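Local coordinates for Xaa-Pro dipeptidase (Lactobacillus brevis, PDB 3I7M), which is probably a manganese-dependent metallo-aminopeptidase of the M24B family, this chain being its N-terminal creatinase/prolidase domain only, at residues A[4-9]-A[46-51]; A[21-26]-A[30-35]; A[54-59]-A[64-69]; A[87-92]-A[118-123]. One frame throughout, in Å; residues are numbered along the deposited sequence. Where two conformers were deposited one is given.

Contact 1. Residues A[4-9]-A[46-51]; sequences TKLEQI and LVVFPD
Val48 points its CB at the helix, and a chi1 of 177° places CG1 opposite the backbone N and CG2 beside it; both methyls face Ile9 CG2, which is itself set opposite the backbone N of Ile9. The contact lays helix 5-15 against one face of the central mixed sheet of the creatinase/prolidase N-terminal domain, an alpha/beta fold. The axes of helix 5-9 and strand 46-48 approach to 10.0 Å at 58°, the spacing of a helix packed on a sheet through one layer of side chains. Ile9 CG2 sits over the fork of the valine, 3.8 Å from Val48 CG1 and 4.0 Å from Val48 CG2, and the two side chains cross at about a right angle. Nearly one helical turn earlier, Leu6 sends CD2 between two strand residues, 4.1 Å from Val48 CG2. Cut back to alanine, Val48 would lose both methyls, which is likely to open a gap beneath Ile9 CG2 and take from Leu6 CD2 one of its two strand neighbours. No hydrogen bond crosses the interface; at the helix start Glu7 N donates to Thr4 OG1 over 2.9 Å, an ST motif. Trp71 touches both Leu6 and Leu46, whose own meeting is methyl to methyl, with Leu6 CD2 4.2 Å from Leu46 CD2.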
loop_
_atom_site.group_PDB
_atom_site.type_symbol
_atom_site.label_atom_id
_atom_site.label_comp_id
_atom_site.label_asym_id
_atom_site.label_seq_id
_atom_site.Cartn_x
_atom_site.Cartn_y
_atom_site.Cartn_z
ATOM N N THR A 4 4.395 14.366 10.042
ATOM C CA THR A 4 3.719 14.314 8.680
ATOM C C THR A 4 2.586 13.245 8.674
ATOM O O THR A 4 2.537 12.403 9.524
ATOM C CB THR A 4 4.676 13.959 7.491
ATOM O OG1 THR A 4 5.084 12.594 7.615
ATOM C CG2 THR A 4 5.937 14.879 7.429
ATOM N N LYS A 5 1.659 13.346 7.730
ATOM C CA LYS A 5 0.595 12.332 7.551
ATOM C C LYS A 5 1.175 10.915 7.416
ATOM O O LYS A 5 0.693 9.976 8.063
ATOM C CB LYS A 5 -0.235 12.599 6.308
ATOM C CG LYS A 5 -1.078 13.897 6.299
ATOM C CD LYS A 5 -1.546 14.179 4.868
ATOM C CE LYS A 5 -2.306 15.477 4.724
ATOM N NZ LYS A 5 -2.865 15.600 3.347
ATOM N N LEU A 6 2.232 10.801 6.607
ATOM C CA LEU A 6 2.919 9.516 6.459
ATOM C C LEU A 6 3.562 9.044 7.721
ATOM O O LEU A 6 3.478 7.842 8.050
ATOM C CB LEU A 6 3.964 9.554 5.376
ATOM C CG LEU A 6 3.301 9.343 4.039
ATOM C CD1 LEU A 6 4.239 9.960 2.973
ATOM C CD2 LEU A 6 2.902 7.836 3.851
ATOM N N GLU A 7 4.188 9.947 8.477
ATOM C CA GLU A 7 4.739 9.528 9.790
ATOM C C GLU A 7 3.646 9.112 10.799
ATOM O O GLU A 7 3.837 8.188 11.592
ATOM C CB GLU A 7 5.712 10.584 10.394
ATOM C CG GLU A 7 6.896 10.876 9.487
ATOM C CD GLU A 7 7.700 12.129 9.874
ATOM O OE1 GLU A 7 7.139 13.117 10.395
ATOM O OE2 GLU A 7 8.911 12.120 9.574
ATOM N N GLN A 8 2.479 9.759 10.770
ATOM C CA GLN A 8 1.374 9.327 11.563
ATOM C C GLN A 8 0.945 7.895 11.232
ATOM O O GLN A 8 0.666 7.110 12.146
ATOM C CB GLN A 8 0.172 10.267 11.401
ATOM C CG GLN A 8 0.363 11.673 12.017
ATOM C CD GLN A 8 -0.843 12.568 11.718
ATOM O OE1 GLN A 8 -1.940 12.303 12.172
ATOM N NE2 GLN A 8 -0.634 13.625 10.955
ATOM N N ILE A 9 0.900 7.571 9.939
ATOM C CA ILE A 9 0.558 6.185 9.561
ATOM C C ILE A 9 1.623 5.207 9.948
ATOM O O ILE A 9 1.316 4.098 10.391
ATOM C CB ILE A 9 0.230 6.095 8.072
ATOM C CG1 ILE A 9 -1.013 6.933 7.798
ATOM C CG2 ILE A 9 -0.169 4.667 7.652
ATOM C CD1 ILE A 9 -1.244 7.293 6.367
ATOM N N LEU A 46 -0.301 2.125 -1.841
ATOM C CA LEU A 46 0.704 2.860 -1.078
ATOM C C LEU A 46 1.037 2.010 0.148
ATOM O O LEU A 46 0.133 1.683 0.921
ATOM C CB LEU A 46 0.217 4.254 -0.721
ATOM C CG LEU A 46 1.263 5.259 -0.256
ATOM C CD1 LEU A 46 0.681 6.682 -0.349
ATOM C CD2 LEU A 46 1.667 4.897 1.137
ATOM N N VAL A 47 2.273 1.565 0.267
ATOM C CA VAL A 47 2.709 0.633 1.303
ATOM C C VAL A 47 3.548 1.362 2.304
ATOM O O VAL A 47 4.496 2.043 1.955
ATOM C CB VAL A 47 3.485 -0.526 0.726
ATOM C CG1 VAL A 47 4.000 -1.470 1.831
ATOM C CG2 VAL A 47 2.578 -1.223 -0.325
ATOM N N VAL A 48 3.151 1.251 3.558
ATOM C CA VAL A 48 3.787 1.982 4.646
ATOM C C VAL A 48 4.347 0.944 5.666
ATOM O O VAL A 48 3.742 -0.093 5.960
ATOM C CB VAL A 48 2.777 2.861 5.398
ATOM C CG1 VAL A 48 3.393 3.637 6.647
ATOM C CG2 VAL A 48 2.090 3.857 4.453
ATOM N N PHE A 49 5.572 1.211 6.158
ATOM C CA PHE A 49 6.233 0.340 7.108
ATOM C C PHE A 49 6.395 1.062 8.410
ATOM O O PHE A 49 6.406 2.293 8.457
ATOM C CB PHE A 49 7.626 -0.060 6.567
ATOM C CG PHE A 49 7.564 -0.827 5.282
ATOM C CD1 PHE A 49 7.282 -2.179 5.286
ATOM C CD2 PHE A 49 7.741 -0.194 4.064
ATOM C CE1 PHE A 49 7.194 -2.930 4.115
ATOM C CE2 PHE A 49 7.670 -0.914 2.859
ATOM C CZ PHE A 49 7.371 -2.292 2.879
ATOM N N PRO A 50 6.603 0.285 9.459
ATOM C CA PRO A 50 6.716 0.935 10.772
ATOM C C PRO A 50 8.038 1.631 10.997
ATOM O O PRO A 50 8.124 2.548 11.862
ATOM C CB PRO A 50 6.601 -0.216 11.738
ATOM C CG PRO A 50 6.946 -1.457 11.010
ATOM C CD PRO A 50 6.473 -1.161 9.550
ATOM N N ASP A 51 9.052 1.222 10.251
ATOM C CA ASP A 51 10.417 1.627 10.564
ATOM C C ASP A 51 11.303 1.886 9.347
ATOM O O ASP A 51 12.548 1.927 9.446
ATOM C CB ASP A 51 11.013 0.544 11.469
ATOM C CG ASP A 51 11.123 -0.789 10.768
ATOM O OD1 ASP A 51 10.560 -0.937 9.632
ATOM O OD2 ASP A 51 11.720 -1.709 11.403
#

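Contact 2. Residues A[21-26]-A[30-35]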
loop_
_atom_site.group_PDB
_atom_site.type_symbol
_atom_site.label_atom_id
_atom_site.label_comp_id
_atom_site.label_asym_id
_atom_site.label_seq_id
_atom_site.Cartn_x
_atom_site.Cartn_y
_atom_site.Cartn_z
ATOM N N THR A 21 1.469 -1.628 6.416
ATOM C CA THR A 21 0.120 -1.189 6.082
ATOM C C THR A 21 0.020 -1.078 4.569
ATOM O O THR A 21 0.872 -0.402 3.963
ATOM C CB THR A 21 -0.143 0.104 6.773
ATOM O OG1 THR A 21 -0.270 -0.163 8.184
ATOM C CG2 THR A 21 -1.428 0.728 6.304
ATOM N N TYR A 22 -1.025 -1.672 3.995
ATOM C CA TYR A 22 -1.255 -1.654 2.537
ATOM C C TYR A 22 -2.452 -0.784 2.305
ATOM O O TYR A 22 -3.583 -1.180 2.672
ATOM C CB TYR A 22 -1.468 -3.091 2.077
ATOM C CG TYR A 22 -1.738 -3.185 0.593
ATOM C CD1 TYR A 22 -0.685 -3.374 -0.288
ATOM C CD2 TYR A 22 -3.008 -3.242 0.109
ATOM C CE1 TYR A 22 -0.931 -3.431 -1.653
ATOM C CE2 TYR A 22 -3.263 -3.311 -1.294
ATOM C CZ TYR A 22 -2.197 -3.450 -2.106
ATOM O OH TYR A 22 -2.432 -3.488 -3.492
ATOM N N LEU A 23 -2.274 0.411 1.727
ATOM C CA LEU A 23 -3.362 1.377 1.437
ATOM C C LEU A 23 -3.760 1.234 -0.031
ATOM O O LEU A 23 -2.868 1.235 -0.924
ATOM C CB LEU A 23 -2.869 2.761 1.719
ATOM C CG LEU A 23 -2.508 3.006 3.180
ATOM C CD1 LEU A 23 -1.980 4.447 3.278
ATOM C CD2 LEU A 23 -3.617 2.726 4.174
ATOM N N SER A 24 -5.055 1.049 -0.229
ATOM C CA SER A 24 -5.642 0.813 -1.567
ATOM C C SER A 24 -6.748 1.774 -1.925
ATOM O O SER A 24 -7.224 1.722 -3.089
ATOM C CB SER A 24 -6.180 -0.630 -1.601
ATOM O OG SER A 24 -7.130 -0.837 -0.544
ATOM N N ASN A 25 -7.287 2.532 -0.974
ATOM C CA ASN A 25 -8.432 3.396 -1.243
ATOM C C ASN A 25 -7.933 4.606 -2.036
ATOM O O ASN A 25 -7.113 5.317 -1.523
ATOM C CB ASN A 25 -9.118 3.776 0.081
ATOM C CG ASN A 25 -10.366 4.566 -0.078
ATOM O OD1 ASN A 25 -10.701 5.058 -1.181
ATOM N ND2 ASN A 25 -11.103 4.667 0.990
ATOM N N PRO A 26 -8.449 4.806 -3.268
ATOM C CA PRO A 26 -7.923 5.956 -4.021
ATOM C C PRO A 26 -8.125 7.276 -3.246
ATOM O O PRO A 26 -7.326 8.188 -3.417
ATOM C CB PRO A 26 -8.736 5.966 -5.298
ATOM C CG PRO A 26 -9.344 4.589 -5.419
ATOM C CD PRO A 26 -9.407 3.997 -4.043
ATOM N N GLU A 30 -5.126 9.825 -2.499
ATOM C CA GLU A 30 -5.241 11.265 -2.878
ATOM C C GLU A 30 -4.987 12.122 -1.656
ATOM O O GLU A 30 -4.310 13.167 -1.747
ATOM C CB GLU A 30 -6.599 11.576 -3.479
ATOM C CG GLU A 30 -6.674 13.027 -4.007
ATOM C CD GLU A 30 -7.930 13.335 -4.767
ATOM O OE1 GLU A 30 -8.868 12.505 -4.822
ATOM O OE2 GLU A 30 -7.999 14.477 -5.293
ATOM N N TYR A 31 -5.562 11.759 -0.539
ATOM C CA TYR A 31 -5.363 12.538 0.703
ATOM C C TYR A 31 -3.880 12.614 1.083
ATOM O O TYR A 31 -3.388 13.666 1.575
ATOM C CB TYR A 31 -6.225 11.918 1.816
ATOM C CG TYR A 31 -6.130 12.646 3.171
ATOM C CD1 TYR A 31 -6.708 13.902 3.349
ATOM C CD2 TYR A 31 -5.419 12.087 4.232
ATOM C CE1 TYR A 31 -6.578 14.587 4.576
ATOM C CE2 TYR A 31 -5.306 12.728 5.438
ATOM C CZ TYR A 31 -5.880 13.965 5.620
ATOM O OH TYR A 31 -5.722 14.538 6.881
ATOM N N LEU A 32 -3.137 11.554 0.868
ATOM C CA LEU A 32 -1.735 11.488 1.286
ATOM C C LEU A 32 -0.760 12.054 0.249
ATOM O O LEU A 32 0.353 12.517 0.597
ATOM C CB LEU A 32 -1.346 10.051 1.607
ATOM C CG LEU A 32 -2.029 9.456 2.794
ATOM C CD1 LEU A 32 -1.684 7.953 2.819
ATOM C CD2 LEU A 32 -1.600 10.154 4.087
ATOM N N THR A 33 -1.169 12.066 -1.002
ATOM C CA THR A 33 -0.257 12.477 -2.096
ATOM C C THR A 33 -0.772 13.580 -3.028
ATOM O O THR A 33 0.001 14.172 -3.787
ATOM C CB THR A 33 0.080 11.266 -2.981
ATOM O OG1 THR A 33 -1.067 10.971 -3.751
ATOM C CG2 THR A 33 0.540 10.122 -2.130
ATOM N N GLY A 34 -2.069 13.863 -3.056
ATOM C CA GLY A 34 -2.618 14.714 -4.111
ATOM C C GLY A 34 -2.885 14.066 -5.459
ATOM O O GLY A 34 -3.499 14.700 -6.325
ATOM N N PHE A 35 -2.577 12.751 -5.551
ATOM C CA PHE A 35 -2.815 12.034 -6.797
ATOM C C PHE A 35 -4.249 11.559 -6.779
ATOM O O PHE A 35 -4.618 10.727 -5.914
ATOM C CB PHE A 35 -1.865 10.860 -6.924
ATOM C CG PHE A 35 -2.118 10.020 -8.143
ATOM C CD1 PHE A 35 -1.806 10.477 -9.419
ATOM C CD2 PHE A 35 -2.722 8.761 -8.019
ATOM C CE1 PHE A 35 -2.048 9.711 -10.528
ATOM C CE2 PHE A 35 -2.975 8.014 -9.125
ATOM C CZ PHE A 35 -2.626 8.468 -10.387
HETATM O O HOH W 1 -5.789 8.237 -5.813
#
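Pro26 O is gripped by two donors, the backbone N of Glu30 and a water. Glu30 N lies 2.9 Å from Pro26 O with an N-H...O angle of 156°, the i to i+4 bond of the first turn of helix 26-33. The water donates its second hydrogen to Phe35 O, at 2.8 Å from both Phe35 O and Pro26 O, and so ties the start of the helix to the chain that leaves its far end. Just before the helix, Asn25 is the N-cap: its OD1 accepts from Lys27 N. Here strand 20-23 of the alpha/beta domain passes through an N-capped junction into helix 26-33, which packs back over the sheet. An apolar pair marks that return: Leu23 CD1 meets Leu32 CD1 at 3.5 Å, methyl against methyl, the side chains crossing at about a right angle. Both leucines keep CG opposite the carbonyl carbon (chi1 -63° in Leu23), which helps bring these methyls together. Leu32 also touches Ile9 of helix 5-15. At the C-terminal end Gly34 takes a positive phi of 80°, and its N bonds to Glu30 O. Thr33 forms an ST turn, OG1 accepting from Phe35 N over 2.9 Å.

Contact 3. Residues A[54-59]-A[64-69]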
loop_
_atom_site.group_PDB
_atom_site.type_symbol
_atom_site.label_atom_id
_atom_site.label_comp_id
_atom_site.label_asym_id
_atom_site.label_seq_id
_atom_site.Cartn_x
_atom_site.Cartn_y
_atom_site.Cartn_z
ATOM N N PRO A 54 8.216 4.375 2.867
ATOM C CA PRO A 54 7.108 3.774 2.110
ATOM C C PRO A 54 7.417 3.708 0.622
ATOM O O PRO A 54 8.438 4.226 0.169
ATOM C CB PRO A 54 5.977 4.733 2.332
ATOM C CG PRO A 54 6.685 6.117 2.372
ATOM C CD PRO A 54 7.997 5.810 3.103
ATOM N N PHE A 55 6.508 3.126 -0.144
ATOM C CA PHE A 55 6.581 3.195 -1.591
ATOM C C PHE A 55 5.167 3.189 -2.150
ATOM O O PHE A 55 4.197 2.765 -1.496
ATOM C CB PHE A 55 7.408 2.083 -2.207
ATOM C CG PHE A 55 6.865 0.703 -2.080
ATOM C CD1 PHE A 55 6.011 0.152 -3.030
ATOM C CD2 PHE A 55 7.262 -0.092 -1.025
ATOM C CE1 PHE A 55 5.524 -1.134 -2.898
ATOM C CE2 PHE A 55 6.839 -1.392 -0.880
ATOM C CZ PHE A 55 5.961 -1.942 -1.845
ATOM N N ILE A 56 5.020 3.666 -3.368
ATOM C CA ILE A 56 3.790 3.555 -4.136
ATOM C C ILE A 56 4.008 2.532 -5.248
ATOM O O ILE A 56 5.097 2.462 -5.856
ATOM C CB ILE A 56 3.341 4.894 -4.706
ATOM C CG1 ILE A 56 2.885 5.740 -3.561
ATOM C CG2 ILE A 56 2.241 4.759 -5.754
ATOM C CD1 ILE A 56 2.545 7.174 -3.982
ATOM N N PHE A 57 2.975 1.742 -5.544
ATOM C CA PHE A 57 2.976 0.773 -6.638
ATOM C C PHE A 57 1.808 1.112 -7.541
ATOM O O PHE A 57 0.690 1.368 -7.065
ATOM C CB PHE A 57 2.821 -0.644 -6.099
ATOM C CG PHE A 57 2.980 -1.673 -7.119
ATOM C CD1 PHE A 57 4.239 -2.205 -7.412
ATOM C CD2 PHE A 57 1.889 -2.170 -7.833
ATOM C CE1 PHE A 57 4.390 -3.177 -8.422
ATOM C CE2 PHE A 57 2.105 -3.144 -8.826
ATOM C CZ PHE A 57 3.354 -3.598 -9.070
ATOM N N ALA A 58 2.032 1.244 -8.860
ATOM C CA ALA A 58 1.053 1.755 -9.755
ATOM C C ALA A 58 1.205 1.211 -11.132
ATOM O O ALA A 58 2.282 0.757 -11.484
ATOM C CB ALA A 58 1.130 3.281 -9.831
ATOM N N PRO A 59 0.180 1.332 -11.988
ATOM C CA PRO A 59 0.381 1.052 -13.416
ATOM C C PRO A 59 1.453 1.965 -13.975
ATOM O O PRO A 59 1.555 3.121 -13.605
ATOM C CB PRO A 59 -0.985 1.278 -14.019
ATOM C CG PRO A 59 -1.995 1.231 -12.780
ATOM C CD PRO A 59 -1.207 1.769 -11.678
ATOM N N GLU A 64 4.350 8.657 -13.863
ATOM C CA GLU A 64 4.739 10.071 -14.100
ATOM C C GLU A 64 3.952 11.052 -13.275
ATOM O O GLU A 64 4.537 11.911 -12.618
ATOM C CB GLU A 64 4.673 10.457 -15.572
ATOM C CG GLU A 64 4.839 11.965 -15.842
ATOM C CD GLU A 64 4.715 12.402 -17.288
ATOM O OE1 GLU A 64 4.475 11.583 -18.179
ATOM O OE2 GLU A 64 4.744 13.655 -17.487
ATOM N N VAL A 65 2.626 11.012 -13.401
ATOM C CA VAL A 65 1.794 11.951 -12.691
ATOM C C VAL A 65 1.914 11.740 -11.174
ATOM O O VAL A 65 1.911 12.724 -10.412
ATOM C CB VAL A 65 0.368 11.876 -13.225
ATOM C CG1 VAL A 65 -0.572 12.729 -12.337
ATOM C CG2 VAL A 65 0.298 12.370 -14.654
ATOM N N ILE A 66 2.108 10.509 -10.711
ATOM C CA ILE A 66 2.408 10.267 -9.258
ATOM C C ILE A 66 3.719 10.951 -8.812
ATOM O O ILE A 66 3.809 11.600 -7.756
ATOM C CB ILE A 66 2.428 8.756 -8.908
ATOM C CG1 ILE A 66 1.030 8.162 -9.144
ATOM C CG2 ILE A 66 2.911 8.538 -7.439
ATOM C CD1 ILE A 66 1.015 6.662 -9.212
ATOM N N LYS A 67 4.792 10.774 -9.586
ATOM C CA LYS A 67 6.028 11.445 -9.199
ATOM C C LYS A 67 5.928 12.983 -9.260
ATOM O O LYS A 67 6.565 13.701 -8.484
ATOM C CB LYS A 67 7.202 10.945 -10.050
ATOM C CG LYS A 67 7.641 9.547 -9.726
ATOM C CD LYS A 67 8.928 9.194 -10.433
ATOM C CE LYS A 67 9.376 7.774 -10.079
ATOM N NZ LYS A 67 10.627 7.440 -10.893
ATOM N N GLU A 68 5.103 13.515 -10.162
ATOM C CA GLU A 68 4.902 14.949 -10.264
ATOM C C GLU A 68 4.190 15.565 -9.084
ATOM O O GLU A 68 4.032 16.789 -9.050
ATOM C CB GLU A 68 4.176 15.271 -11.570
ATOM C CG GLU A 68 5.125 15.169 -12.755
ATOM C CD GLU A 68 4.419 15.151 -14.119
ATOM O OE1 GLU A 68 3.167 15.071 -14.149
ATOM O OE2 GLU A 68 5.130 15.189 -15.147
ATOM N N THR A 69 3.675 14.728 -8.192
ATOM C CA THR A 69 3.094 15.262 -6.957
ATOM C C THR A 69 4.115 15.751 -5.933
ATOM O O THR A 69 3.756 16.343 -4.912
ATOM C CB THR A 69 2.257 14.227 -6.192
ATOM O OG1 THR A 69 3.072 13.115 -5.715
ATOM C CG2 THR A 69 1.026 13.782 -6.966
#
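Strand 55-59 and the helix that includes residues 64-67 keep their backbones well apart, the nearest CA pair being Ile56 and Ile66 at 8.6 Å, with no hydrogen bond between them. They are the first two elements of a beta-alpha-beta crossover that ends in strand 75-78, the parallel neighbour of strand 55-59. The gap is filled by three side chains. Alternate strand residues Ile56 and Ala58 direct CB at the helix, and Ile66 answers with both its branches. Its CD1, at the end of the longer branch, reaches Ala58 CB at 3.4 Å, while its CG2 lies 3.7 Å from Ile56 CD1. With CG1 beside the backbone N and CG2 opposite it (chi1 -63°), the isoleucine spreads these methyls along the strand, CG2 on Ile56 and CD1 on Ala58, with Ile56 CG2 also 4.1 Å from Ile66 CD1. Within 64-69, Ile66 O accepts from two donors of one residue: Thr69 OG1 at 2.6 Å, in the carbonyl plane, and Thr69 N at 3.2 Å. Val75 touches Ile66 as well, so the third element also meets this side chain. Because the interface is wholly apolar and buried, its hold rests on methyl fit and excluded water; the short side chain of Ala58 is consistent with an approach tighter than usual van der Waals contact.

Contact 4. Residues A[87-92]-A[118-123]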
loop_
_atom_site.group_PDB
_atom_site.type_symbol
_atom_site.label_atom_id
_atom_site.label_comp_id
_atom_site.label_asym_id
_atom_site.label_seq_id
_atom_site.Cartn_x
_atom_site.Cartn_y
_atom_site.Cartn_z
HETATM N N MSE A 87 4.977 -8.602 -7.899
HETATM C CA MSE A 87 5.891 -7.468 -7.908
HETATM C C MSE A 87 5.823 -6.651 -6.628
HETATM O O MSE A 87 6.828 -6.231 -6.126
HETATM C CB MSE A 87 5.613 -6.626 -9.094
HETATM C CG MSE A 87 6.029 -7.314 -10.353
HETATM SE SE MSE A 87 5.495 -6.360 -11.893
HETATM C CE MSE A 87 6.619 -4.789 -11.771
ATOM N N ILE A 88 4.635 -6.451 -6.063
ATOM C CA ILE A 88 4.521 -5.780 -4.783
ATOM C C ILE A 88 5.231 -6.591 -3.739
ATOM O O ILE A 88 5.943 -6.054 -2.900
ATOM C CB ILE A 88 3.027 -5.629 -4.354
ATOM C CG1 ILE A 88 2.345 -4.547 -5.183
ATOM C CG2 ILE A 88 2.898 -5.269 -2.857
ATOM C CD1 ILE A 88 0.850 -4.656 -5.221
ATOM N N ALA A 89 5.002 -7.899 -3.764
ATOM C CA ALA A 89 5.619 -8.753 -2.754
ATOM C C ALA A 89 7.145 -8.713 -2.895
ATOM O O ALA A 89 7.871 -8.734 -1.857
ATOM C CB ALA A 89 5.111 -10.203 -2.908
ATOM N N ASP A 90 7.660 -8.692 -4.138
ATOM C CA ASP A 90 9.086 -8.590 -4.349
ATOM C C ASP A 90 9.634 -7.299 -3.721
ATOM O O ASP A 90 10.686 -7.305 -3.107
ATOM C CB ASP A 90 9.420 -8.625 -5.846
ATOM C CG ASP A 90 9.088 -9.962 -6.502
ATOM O OD1 ASP A 90 8.856 -10.972 -5.774
ATOM O OD2 ASP A 90 9.056 -10.007 -7.757
ATOM N N GLN A 91 8.921 -6.180 -3.863
ATOM C CA GLN A 91 9.328 -4.910 -3.247
ATOM C C GLN A 91 9.408 -5.050 -1.722
ATOM O O GLN A 91 10.262 -4.441 -1.074
ATOM C CB GLN A 91 8.418 -3.757 -3.674
ATOM C CG GLN A 91 8.529 -3.445 -5.119
ATOM C CD GLN A 91 9.857 -2.880 -5.514
ATOM O OE1 GLN A 91 10.440 -2.135 -4.769
ATOM N NE2 GLN A 91 10.274 -3.184 -6.703
ATOM N N VAL A 92 8.432 -5.730 -1.126
ATOM C CA VAL A 92 8.406 -5.946 0.318
ATOM C C VAL A 92 9.565 -6.859 0.748
ATOM O O VAL A 92 10.290 -6.546 1.710
ATOM C CB VAL A 92 7.029 -6.484 0.737
ATOM C CG1 VAL A 92 6.991 -6.947 2.225
ATOM C CG2 VAL A 92 5.902 -5.458 0.492
ATOM N N ALA A 118 -2.038 -11.771 -0.034
ATOM C CA ALA A 118 -1.661 -12.708 0.999
ATOM C C ALA A 118 -0.932 -13.947 0.416
ATOM O O ALA A 118 -0.038 -14.505 1.078
ATOM C CB ALA A 118 -2.869 -13.122 1.800
ATOM N N ALA A 119 -1.378 -14.403 -0.744
ATOM C CA ALA A 119 -0.786 -15.604 -1.394
ATOM C C ALA A 119 0.673 -15.448 -1.677
ATOM O O ALA A 119 1.363 -16.456 -1.817
ATOM C CB ALA A 119 -1.539 -15.942 -2.663
ATOM N N GLN A 120 1.189 -14.250 -1.731
ATOM C CA GLN A 120 2.600 -14.029 -2.093
ATOM C C GLN A 120 3.537 -14.124 -0.911
ATOM O O GLN A 120 4.748 -14.099 -1.112
ATOM C CB GLN A 120 2.713 -12.670 -2.754
ATOM C CG GLN A 120 1.986 -12.619 -4.042
ATOM C CD GLN A 120 2.636 -13.439 -5.181
ATOM O OE1 GLN A 120 3.870 -13.523 -5.265
ATOM N NE2 GLN A 120 1.825 -14.083 -5.985
ATOM N N PHE A 121 2.996 -14.222 0.303
ATOM C CA PHE A 121 3.759 -14.223 1.557
ATOM C C PHE A 121 3.602 -15.520 2.308
ATOM O O PHE A 121 2.611 -16.217 2.106
ATOM C CB PHE A 121 3.361 -13.057 2.426
ATOM C CG PHE A 121 3.575 -11.732 1.756
ATOM C CD1 PHE A 121 2.493 -10.936 1.442
ATOM C CD2 PHE A 121 4.846 -11.279 1.469
ATOM C CE1 PHE A 121 2.676 -9.743 0.835
ATOM C CE2 PHE A 121 4.991 -10.050 0.878
ATOM C CZ PHE A 121 3.900 -9.300 0.591
ATOM N N SER A 122 4.549 -15.857 3.178
ATOM C CA SER A 122 4.500 -17.217 3.727
ATOM C C SER A 122 3.372 -17.446 4.717
ATOM O O SER A 122 2.671 -18.450 4.630
ATOM C CB SER A 122 5.817 -17.639 4.324
ATOM O OG SER A 122 6.401 -16.575 4.997
ATOM N N ALA A 123 3.149 -16.518 5.637
ATOM C CA ALA A 123 2.042 -16.704 6.588
ATOM C C ALA A 123 1.650 -15.380 7.208
ATOM O O ALA A 123 1.827 -15.129 8.386
ATOM C CB ALA A 123 2.334 -17.740 7.663
#
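Ala89 CB is the point where helix 84-94 and the loop after helix 111-118 come closest, meeting Gln120 CB at 3.4 Å and Phe121 CE2 at 3.8 Å. The tight part of the contact is apolar and consists of Ala89, Val92, Phe121 and the CB of Gln120. The Phe121 ring brings its CE2-CZ side to the helix: CZ is 3.8 Å from Ala89 CA, and CE2 is 3.9 Å from Val92 CG1. Both methyls approach the ring obliquely. The ring gets there because CG stands opposite the carbonyl carbon (chi1 -59°), swinging its far end back toward the helix although the CB of Phe121 does not aim at it. Ala89 and Val92, three residues apart, lie on the same side of the helix and receive the ring together. A serine in place of Phe121 would probably leave a gap over Ala89 and Val92 and strip the loop of its main apolar anchor on this helix.

The loose side begins at Gln120 beyond CG, an atom still 4.1 Å from Ala89 CB. There the chain bends at chi2 (-71°), and no hydrogen bond joins the two segments; the backbone carbonyl, Gln120 O, accepts from Lys93 NZ. Beyond it, Ser122 and Ala123 are exposed, as are Asp90 on the helix and Ala119 in the turn.

The backbone bond from Phe121 N to Ala118 O, at 3.1 Å, closes a type I beta turn from Ala118 to Phe121. This turn leads the chain from helix 111-118 toward strand 125-129, outermost in the sheet, and is braced on the neighbouring helix within the layered alpha/beta fold of the creatinase/prolidase N-terminal domain.

All four contacts belong to one alpha/beta domain built on a six-stranded mixed sheet. Strands 20-23, 45-48 and 55-59, which lie side by side in it, supply the sheet side of contacts 2, 1 and 3. Along the chain contact 2 is nested inside the loop closed by contact 1; contacts 3 and 4 follow in series. Contacts 1 and 2 have centres about 11 Å apart and contacts 2 and 3 about 10 Å. Lys5 of contact 1 also packs on Leu32, and Phe35, just past helix 26-33, meets Ile66 of contact 3. The centre of contact 4 lies about 20 Å from the centres of contacts 2 and 3; there Ile88 reaches Tyr22 and Phe57, side chains from the sheet's other face. The sheet is thus covered by helices on both faces.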